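Local coordinates for reticulocyte binding protein (Streptococcus agalactiae COH1, PDB 3FAW), which probably hydrolyses alpha-1,6-glucosidic linkages in pullulan and related branched glucans as a secreted, cell-wall-anchored pullulanase, at residues V566-D580 against T614-R628. Sequence-based numbering, arbitrary orientation.
Sequences VVQYIAAHDNLTLHD and TAFIHSGQEYGRTKR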
ATOM      1  N   VAL A 566      14.746  -2.151  -5.549  1.00 11.83           N
ATOM      2  CA  VAL A 566      14.871  -1.785  -4.144  1.00 12.03           C
ATOM      3  C   VAL A 566      14.298  -0.398  -3.850  1.00 11.72           C
ATOM      4  O   VAL A 566      14.692   0.592  -4.469  1.00  9.15           O
ATOM      5  CB  VAL A 566      16.354  -1.797  -3.716  1.00 12.47           C
ATOM      6  CG1 VAL A 566      16.491  -1.471  -2.237  1.00 12.58           C
ATOM      7  CG2 VAL A 566      16.981  -3.145  -4.026  1.00 11.44           C
ATOM      8  N   VAL A 567      13.364  -0.346  -2.904  1.00 12.15           N
ATOM      9  CA  VAL A 567      12.877   0.915  -2.360  1.00 11.95           C
ATOM     10  C   VAL A 567      13.591   1.167  -1.027  1.00 13.00           C
ATOM     11  O   VAL A 567      13.356   0.455  -0.048  1.00 14.04           O
ATOM     12  CB  VAL A 567      11.351   0.896  -2.146  1.00 12.56           C
ATOM     13  CG1 VAL A 567      10.858   2.271  -1.720  1.00 11.17           C
ATOM     14  CG2 VAL A 567      10.630   0.435  -3.414  1.00 10.24           C
ATOM     15  N   GLN A 568      14.466   2.173  -1.006  1.00 12.48           N
ATOM     16  CA  GLN A 568      15.274   2.495   0.179  1.00 12.23           C
ATOM     17  C   GLN A 568      14.491   3.386   1.137  1.00 12.20           C
ATOM     18  O   GLN A 568      14.024   4.464   0.754  1.00  9.83           O
ATOM     19  CB  GLN A 568      16.564   3.223  -0.220  1.00 13.16           C
ATOM     20  CG  GLN A 568      17.424   2.521  -1.276  1.00 11.84           C
ATOM     21  CD  GLN A 568      18.263   1.378  -0.719  1.00 12.17           C
ATOM     22  OE1 GLN A 568      17.892   0.733   0.258  1.00 11.51           O
ATOM     23  NE2 GLN A 568      19.399   1.117  -1.356  1.00 11.09           N
ATOM     24  N   TYR A 569      14.350   2.940   2.384  1.00 11.80           N
ATOM     25  CA  TYR A 569      13.640   3.719   3.394  1.00 10.90           C
ATOM     26  C   TYR A 569      14.105   3.410   4.812  1.00 10.79           C
ATOM     27  O   TYR A 569      14.679   2.344   5.081  1.00 11.06           O
ATOM     28  CB  TYR A 569      12.127   3.508   3.276  1.00 10.63           C
ATOM     29  CG  TYR A 569      11.550   2.281   3.969  1.00 10.99           C
ATOM     30  CD1 TYR A 569      12.112   1.015   3.805  1.00 11.12           C
ATOM     31  CD2 TYR A 569      10.405   2.388   4.750  1.00 10.00           C
ATOM     32  CE1 TYR A 569      11.555  -0.108   4.425  1.00  8.77           C
ATOM     33  CE2 TYR A 569       9.843   1.282   5.366  1.00 10.95           C
ATOM     34  CZ  TYR A 569      10.417   0.035   5.200  1.00 12.22           C
ATOM     35  OH  TYR A 569       9.844  -1.057   5.819  1.00  9.66           O
ATOM     36  N   ILE A 570      13.855   4.360   5.705  1.00  8.53           N
ATOM     37  CA  ILE A 570      14.075   4.161   7.141  1.00  8.40           C
ATOM     38  C   ILE A 570      12.839   4.499   7.991  1.00  9.54           C
ATOM     39  O   ILE A 570      12.826   4.236   9.193  1.00 10.43           O
ATOM     40  CB  ILE A 570      15.317   4.934   7.647  1.00  7.19           C
ATOM     41  CG1 ILE A 570      15.261   6.416   7.242  1.00  9.50           C
ATOM     42  CG2 ILE A 570      16.587   4.269   7.127  1.00  3.62           C
ATOM     43  CD1 ILE A 570      16.404   7.253   7.790  1.00  6.87           C
ATOM     44  N   ALA A 571      11.799   5.054   7.371  1.00 10.21           N
ATOM     45  CA  ALA A 571      10.535   5.312   8.071  1.00 10.32           C
ATOM     46  C   ALA A 571       9.350   5.336   7.109  1.00 11.13           C
ATOM     47  O   ALA A 571       9.514   5.483   5.897  1.00 10.62           O
ATOM     48  CB  ALA A 571      10.610   6.611   8.832  1.00  8.95           C
ATOM     49  N   ALA A 572       8.159   5.192   7.678  1.00 11.58           N
ATOM     50  CA  ALA A 572       6.904   5.224   6.931  1.00 11.26           C
ATOM     51  C   ALA A 572       5.769   5.473   7.918  1.00 10.89           C
ATOM     52  O   ALA A 572       6.018   5.685   9.100  1.00 10.03           O
ATOM     53  CB  ALA A 572       6.690   3.920   6.192  1.00 10.59           C
ATOM     54  N   HIS A 573       4.530   5.442   7.434  1.00 11.15           N
ATOM     55  CA  HIS A 573       3.364   5.646   8.296  1.00 11.96           C
ATOM     56  C   HIS A 573       3.288   4.603   9.418  1.00 12.72           C
ATOM     57  O   HIS A 573       2.811   4.905  10.508  1.00 10.79           O
ATOM     58  CB  HIS A 573       2.072   5.643   7.474  1.00 11.59           C
ATOM     59  CG  HIS A 573       1.673   4.284   6.984  1.00 11.89           C
ATOM     60  ND1 HIS A 573       2.051   3.796   5.752  1.00 10.67           N
ATOM     61  CD2 HIS A 573       0.950   3.302   7.573  1.00 13.28           C
ATOM     62  CE1 HIS A 573       1.570   2.575   5.601  1.00 14.17           C
ATOM     63  NE2 HIS A 573       0.899   2.251   6.691  1.00 11.45           N
ATOM     64  N   ASP A 574       3.759   3.387   9.132  1.00 14.52           N
ATOM     65  CA  ASP A 574       3.791   2.280  10.100  0.50 14.20           C
ATOM     66  C   ASP A 574       4.951   2.433  11.069  1.00 14.58           C
ATOM     67  O   ASP A 574       5.981   3.011  10.713  1.00 15.75           O
ATOM     68  CB  ASP A 574       3.968   0.933   9.384  0.50 14.99           C
ATOM     69  CG  ASP A 574       2.692   0.418   8.757  0.50 13.77           C
ATOM     70  OD1 ASP A 574       1.600   0.679   9.301  0.50 20.07           O
ATOM     71  OD2 ASP A 574       2.789  -0.276   7.725  0.50 13.05           O
ATOM     72  N   ASN A 575       4.795   1.899  12.282  1.00 13.23           N
ATOM     73  CA  ASN A 575       5.865   1.878  13.294  1.00 13.75           C
ATOM     74  C   ASN A 575       6.247   3.280  13.800  1.00 13.30           C
ATOM     75  O   ASN A 575       5.621   4.268  13.413  1.00 15.32           O
ATOM     76  CB  ASN A 575       7.080   1.104  12.761  1.00 13.31           C
ATOM     77  CG  ASN A 575       6.708  -0.279  12.251  1.00 16.06           C
ATOM     78  OD1 ASN A 575       6.249  -1.132  13.011  1.00 17.80           O
ATOM     79  ND2 ASN A 575       6.901  -0.504  10.955  1.00 17.40           N
ATOM     80  N   LEU A 576       7.245   3.373  14.682  1.00 13.29           N
ATOM     81  CA  LEU A 576       7.674   4.676  15.220  1.00 13.23           C
ATOM     82  C   LEU A 576       8.226   5.581  14.120  1.00 13.33           C
ATOM     83  O   LEU A 576       8.843   5.097  13.168  1.00 14.13           O
ATOM     84  CB  LEU A 576       8.747   4.501  16.304  1.00 13.11           C
ATOM     85  CG  LEU A 576       8.335   3.794  17.600  1.00 12.86           C
ATOM     86  CD1 LEU A 576       9.565   3.449  18.432  1.00 12.89           C
ATOM     87  CD2 LEU A 576       7.358   4.647  18.402  1.00  7.70           C
ATOM     88  N   THR A 577       8.010   6.890  14.254  1.00 13.38           N
ATOM     89  CA  THR A 577       8.631   7.860  13.349  1.00 13.53           C
ATOM     90  C   THR A 577      10.152   7.811  13.526  1.00 12.84           C
ATOM     91  O   THR A 577      10.650   7.325  14.545  1.00 10.77           O
ATOM     92  CB  THR A 577       8.162   9.317  13.594  1.00 13.43           C
ATOM     93  OG1 THR A 577       8.667   9.795  14.848  1.00 13.10           O
ATOM     94  CG2 THR A 577       6.632   9.434  13.567  1.00 12.52           C
ATOM     95  N   LEU A 578      10.876   8.321  12.534  1.00 10.16           N
ATOM     96  CA  LEU A 578      12.337   8.348  12.578  1.00 10.94           C
ATOM     97  C   LEU A 578      12.867   9.077  13.817  1.00 11.52           C
ATOM     98  O   LEU A 578      13.819   8.622  14.449  1.00 11.93           O
ATOM     99  CB  LEU A 578      12.898   9.005  11.307  1.00 11.44           C
ATOM    100  CG  LEU A 578      14.422   9.012  11.163  1.00 11.10           C
ATOM    101  CD1 LEU A 578      14.996   7.612  11.365  1.00 11.20           C
ATOM    102  CD2 LEU A 578      14.814   9.592   9.808  1.00  9.35           C
ATOM    103  N   HIS A 579      12.252  10.207  14.154  1.00 11.43           N
ATOM    104  CA  HIS A 579      12.612  10.964  15.356  1.00 12.09           C
ATOM    105  C   HIS A 579      12.412  10.134  16.629  1.00 12.95           C
ATOM    106  O   HIS A 579      13.316  10.020  17.465  1.00 12.75           O
ATOM    107  CB  HIS A 579      11.765  12.239  15.435  1.00 12.97           C
ATOM    108  CG  HIS A 579      11.955  13.016  16.699  1.00 11.48           C
ATOM    109  ND1 HIS A 579      11.217  12.774  17.837  1.00 10.49           N
ATOM    110  CD2 HIS A 579      12.796  14.032  17.004  1.00 12.61           C
ATOM    111  CE1 HIS A 579      11.602  13.604  18.792  1.00 10.63           C
ATOM    112  NE2 HIS A 579      12.556  14.380  18.311  1.00  9.68           N
ATOM    113  N   ASP A 580      11.222   9.551  16.756  1.00 11.91           N
ATOM    114  CA  ASP A 580      10.830   8.830  17.965  1.00 11.55           C
ATOM    115  C   ASP A 580      11.626   7.542  18.180  1.00 10.90           C
ATOM    116  O   ASP A 580      11.942   7.191  19.318  1.00 12.51           O
ATOM    117  CB  ASP A 580       9.327   8.522  17.945  1.00 10.92           C
ATOM    118  CG  ASP A 580       8.458   9.776  18.036  1.00  8.76           C
ATOM    119  OD1 ASP A 580       8.965  10.876  18.338  1.00  8.32           O
ATOM    120  OD2 ASP A 580       7.241   9.653  17.815  1.00 10.92           O
ATOM    121  N   THR A 614      15.470   3.328  -5.516  1.00 13.03           N
ATOM    122  CA  THR A 614      14.383   4.303  -5.372  1.00 12.65           C
ATOM    123  C   THR A 614      14.346   4.845  -3.939  1.00 13.60           C
ATOM    124  O   THR A 614      14.266   4.073  -2.980  1.00 13.10           O
ATOM    125  CB  THR A 614      13.018   3.675  -5.730  1.00 12.96           C
ATOM    126  OG1 THR A 614      13.005   3.311  -7.116  1.00 10.56           O
ATOM    127  CG2 THR A 614      11.867   4.652  -5.462  1.00 11.92           C
ATOM    128  N   ALA A 615      14.403   6.171  -3.805  1.00 13.38           N
ATOM    129  CA  ALA A 615      14.419   6.824  -2.497  1.00 13.56           C
ATOM    130  C   ALA A 615      12.996   7.080  -2.007  1.00 14.00           C
ATOM    131  O   ALA A 615      12.157   7.580  -2.754  1.00 14.47           O
ATOM    132  CB  ALA A 615      15.204   8.130  -2.561  1.00 13.27           C
ATOM    133  N   PHE A 616      12.742   6.731  -0.748  1.00 13.50           N
ATOM    134  CA  PHE A 616      11.422   6.867  -0.127  1.00 12.91           C
ATOM    135  C   PHE A 616      11.532   7.694   1.157  1.00 13.39           C
ATOM    136  O   PHE A 616      12.378   7.413   2.002  1.00 11.51           O
ATOM    137  CB  PHE A 616      10.872   5.474   0.195  1.00 13.75           C
ATOM    138  CG  PHE A 616       9.477   5.469   0.761  1.00 14.91           C
ATOM    139  CD1 PHE A 616       8.374   5.393  -0.078  1.00 15.00           C
ATOM    140  CD2 PHE A 616       9.268   5.501   2.136  1.00 13.07           C
ATOM    141  CE1 PHE A 616       7.091   5.366   0.439  1.00 14.27           C
ATOM    142  CE2 PHE A 616       7.987   5.482   2.659  1.00 14.14           C
ATOM    143  CZ  PHE A 616       6.896   5.408   1.808  1.00 15.28           C
ATOM    144  N   ILE A 617      10.670   8.702   1.290  1.00 12.92           N
ATOM    145  CA  ILE A 617      10.638   9.569   2.464  1.00 12.81           C
ATOM    146  C   ILE A 617       9.232   9.586   3.064  1.00 12.35           C
ATOM    147  O   ILE A 617       8.251   9.806   2.356  1.00 13.10           O
ATOM    148  CB  ILE A 617      11.054  11.022   2.101  1.00 12.94           C
ATOM    149  CG1 ILE A 617      12.494  11.062   1.569  1.00 14.24           C
ATOM    150  CG2 ILE A 617      10.907  11.950   3.303  1.00 14.76           C
ATOM    151  CD1 ILE A 617      13.560  10.681   2.589  1.00 13.04           C
ATOM    152  N   HIS A 618       9.137   9.341   4.369  1.00 11.86           N
ATOM    153  CA  HIS A 618       7.867   9.454   5.090  1.00 11.79           C
ATOM    154  C   HIS A 618       7.539  10.924   5.338  1.00 11.32           C
ATOM    155  O   HIS A 618       8.414  11.694   5.720  1.00 13.28           O
ATOM    156  CB  HIS A 618       7.952   8.703   6.425  1.00 12.18           C
ATOM    157  CG  HIS A 618       6.732   8.843   7.288  1.00 10.80           C
ATOM    158  ND1 HIS A 618       6.589   9.256   8.568  1.00 14.22           N
ATOM    159  CD2 HIS A 618       5.467   8.518   6.850  1.00 11.97           C
ATOM    160  CE1 HIS A 618       5.252   9.181   8.876  1.00 13.37           C
ATOM    161  NE2 HIS A 618       4.597   8.735   7.820  1.00 14.20           N
ATOM    162  N   SER A 619       6.285  11.319   5.129  1.00 11.81           N
ATOM    163  CA  SER A 619       5.888  12.700   5.398  1.00 11.05           C
ATOM    164  C   SER A 619       6.206  13.052   6.845  1.00 11.39           C
ATOM    165  O   SER A 619       5.760  12.368   7.768  1.00  9.83           O
ATOM    166  CB  SER A 619       4.402  12.923   5.118  1.00 12.48           C
ATOM    167  OG  SER A 619       4.015  14.251   5.407  1.00 10.99           O
ATOM    168  N   GLY A 620       6.997  14.106   7.026  1.00 10.97           N
ATOM    169  CA  GLY A 620       7.447  14.526   8.346  1.00 11.73           C
ATOM    170  C   GLY A 620       8.853  14.063   8.690  1.00 13.10           C
ATOM    171  O   GLY A 620       9.463  14.564   9.638  1.00 13.50           O
ATOM    172  N   GLN A 621       9.365  13.094   7.930  1.00 14.71           N
ATOM    173  CA  GLN A 621      10.741  12.623   8.094  1.00 14.75           C
ATOM    174  C   GLN A 621      11.727  13.762   7.825  1.00 13.66           C
ATOM    175  O   GLN A 621      12.824  13.780   8.381  1.00 13.19           O
ATOM    176  CB  GLN A 621      11.012  11.438   7.158  1.00 15.73           C
ATOM    177  CG  GLN A 621      12.337  10.703   7.384  1.00 13.82           C
ATOM    178  CD  GLN A 621      12.534   9.558   6.401  1.00 14.58           C
ATOM    179  OE1 GLN A 621      11.581   8.869   6.032  1.00 14.75           O
ATOM    180  NE2 GLN A 621      13.775   9.353   5.965  1.00 13.65           N
ATOM    181  N   GLU A 622      11.324  14.706   6.977  1.00 14.40           N
ATOM    182  CA  GLU A 622      12.152  15.870   6.653  1.00 14.21           C
ATOM    183  C   GLU A 622      12.358  16.850   7.817  1.00 13.78           C
ATOM    184  O   GLU A 622      13.366  17.540   7.842  1.00 14.93           O
ATOM    185  CB  GLU A 622      11.612  16.619   5.417  1.00 13.85           C
ATOM    186  CG  GLU A 622      10.341  17.455   5.626  1.00 14.71           C
ATOM    187  CD  GLU A 622       9.051  16.673   5.413  1.00 16.61           C
ATOM    188  OE1 GLU A 622       9.034  15.437   5.638  1.00 13.68           O
ATOM    189  OE2 GLU A 622       8.045  17.306   5.026  1.00 16.71           O
ATOM    190  N   TYR A 623      11.421  16.913   8.768  1.00 13.12           N
ATOM    191  CA  TYR A 623      11.537  17.847   9.899  1.00 11.96           C
ATOM    192  C   TYR A 623      11.685  17.186  11.275  1.00 12.06           C
ATOM    193  O   TYR A 623      12.015  17.866  12.241  1.00 13.81           O
ATOM    194  CB  TYR A 623      10.376  18.873   9.903  1.00 11.91           C
ATOM    195  CG  TYR A 623       9.038  18.374  10.423  1.00  9.14           C
ATOM    196  CD1 TYR A 623       8.766  18.327  11.789  1.00  8.00           C
ATOM    197  CD2 TYR A 623       8.032  17.977   9.547  1.00 11.85           C
ATOM    198  CE1 TYR A 623       7.545  17.879  12.265  1.00  8.24           C
ATOM    199  CE2 TYR A 623       6.801  17.527  10.018  1.00  9.92           C
ATOM    200  CZ  TYR A 623       6.564  17.477  11.372  1.00 10.67           C
ATOM    201  OH  TYR A 623       5.344  17.025  11.830  1.00  9.84           O
ATOM    202  N   GLY A 624      11.451  15.879  11.370  1.00 10.77           N
ATOM    203  CA  GLY A 624      11.541  15.173  12.657  1.00 11.05           C
ATOM    204  C   GLY A 624      10.195  15.009  13.346  1.00 10.74           C
ATOM    205  O   GLY A 624      10.063  15.234  14.553  1.00 10.45           O
ATOM    206  N   ARG A 625       9.207  14.587  12.564  1.00  9.67           N
ATOM    207  CA  ARG A 625       7.844  14.355  13.029  1.00 11.04           C
ATOM    208  C   ARG A 625       7.787  13.395  14.223  1.00 11.12           C
ATOM    209  O   ARG A 625       8.516  12.399  14.273  1.00 10.30           O
ATOM    210  CB  ARG A 625       7.016  13.801  11.863  1.00 10.55           C
ATOM    211  CG  ARG A 625       5.560  13.495  12.156  1.00 10.85           C
ATOM    212  CD  ARG A 625       4.868  13.055  10.875  1.00 12.56           C
ATOM    213  NE  ARG A 625       3.541  12.511  11.122  1.00 15.37           N
ATOM    214  CZ  ARG A 625       2.662  12.193  10.175  1.00 14.28           C
ATOM    215  NH1 ARG A 625       2.956  12.351   8.892  1.00 13.23           N
ATOM    216  NH2 ARG A 625       1.476  11.708  10.519  1.00 16.08           N
ATOM    217  N   THR A 626       6.906  13.705  15.172  1.00 11.76           N
ATOM    218  CA  THR A 626       6.755  12.909  16.391  1.00 11.99           C
ATOM    219  C   THR A 626       5.300  12.507  16.625  1.00 13.23           C
ATOM    220  O   THR A 626       4.370  13.213  16.210  1.00 12.21           O
ATOM    221  CB  THR A 626       7.263  13.681  17.639  1.00 12.98           C
ATOM    222  OG1 THR A 626       7.257  12.811  18.779  1.00 10.34           O
ATOM    223  CG2 THR A 626       6.384  14.890  17.920  1.00 10.30           C
ATOM    224  N   LYS A 627       5.125  11.376  17.307  1.00 14.12           N
ATOM    225  CA  LYS A 627       3.806  10.882  17.705  1.00 16.07           C
ATOM    226  C   LYS A 627       3.754  10.641  19.218  1.00 16.87           C
ATOM    227  O   LYS A 627       3.249   9.614  19.678  1.00 16.89           O
ATOM    228  CB  LYS A 627       3.462   9.598  16.939  1.00 16.38           C
ATOM    229  CG  LYS A 627       3.349   9.799  15.436  1.00 17.08           C
ATOM    230  CD  LYS A 627       2.961   8.521  14.697  1.00 14.52           C
ATOM    231  CE  LYS A 627       2.853   8.783  13.197  1.00 15.23           C
ATOM    232  NZ  LYS A 627       2.655   7.551  12.381  1.00 10.83           N
ATOM    233  N   ARG A 628       4.268  11.607  19.980  1.00 19.11           N
ATOM    234  CA  ARG A 628       4.297  11.525  21.439  1.00 19.64           C
ATOM    235  C   ARG A 628       2.885  11.693  22.004  1.00 19.30           C
ATOM    236  O   ARG A 628       2.130  12.550  21.549  1.00 19.15           O
ATOM    237  CB  ARG A 628       5.224  12.598  22.032  1.00 20.64           C
ATOM    238  CG  ARG A 628       5.635  12.326  23.489  1.00 21.84           C
ATOM    239  CD  ARG A 628       5.975  13.596  24.257  1.00 25.59           C
ATOM    240  NE  ARG A 628       7.288  14.152  23.919  1.00 27.27           N
ATOM    241  CZ  ARG A 628       8.301  14.342  24.769  1.00 27.29           C
ATOM    242  NH1 ARG A 628       8.207  14.024  26.056  1.00 27.95           N
ATOM    243  NH2 ARG A 628       9.436  14.865  24.320  1.00 27.36           N
TER
HETATM  244  O   HOH W   1      12.870   6.754   4.553  1.00  5.57           O
HETATM  245  O   HOH W   2       5.509   6.600  11.823  1.00 10.67           O
HETATM  246  O   HOH W   3       2.379   4.597  13.185  1.00 15.67           O
HETATM  247  O   HOH W   4      10.520  11.747  12.229  1.00 13.92           O
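Val566 O, Gln568 N and Gln568 O bond in turn to Thr614 N, Thr614 O and Phe616 N, pairing strands 566-568 and 614-618 in parallel. Beyond Gln568 the ladder gives way to a water link: water 1 accepts from Ile570 N and donates to Phe616 O and Gln621 OE1. Gln621 OE1 also accepts from His618 N (3.0 Å), which stands above the carbonyl plane; the extended side chain, held there, lays NE2 against Ile570 CG1 and CG against Leu578 CD2.

Apolar contacts centre on Phe616: its CB meets Val567 CG1 at 3.7 Å, and CG, anti to the backbone N (chi1 -176°), carries the ring to Tyr569 CB and Ala572 CB. Ala571 O makes a polar contact at the ring edge, in plane. Ala572 C sits over one face of the His618 ring, 3.2 Å from CD2.

Asp580 grips the returning loop with both oxygens, each through its syn lone pair: OD1 accepts from Thr626 OG1 (2.6 Å), OD2 from Lys627 N (2.8 Å, N-H...O 170°). His579 ND1 adds a second bond to OD1. Thr577 OG1 donates to Arg625 O (2.7 Å) while capping the helix through Asp580 N.

Strands 566-568 and 614-618 are the seventh and eighth of the TIM barrel; strand 513-516 flanks the former, strand 269-273 closes the ring beside the latter, and helix 590-609 packs on Ile570, Leu578 and His579.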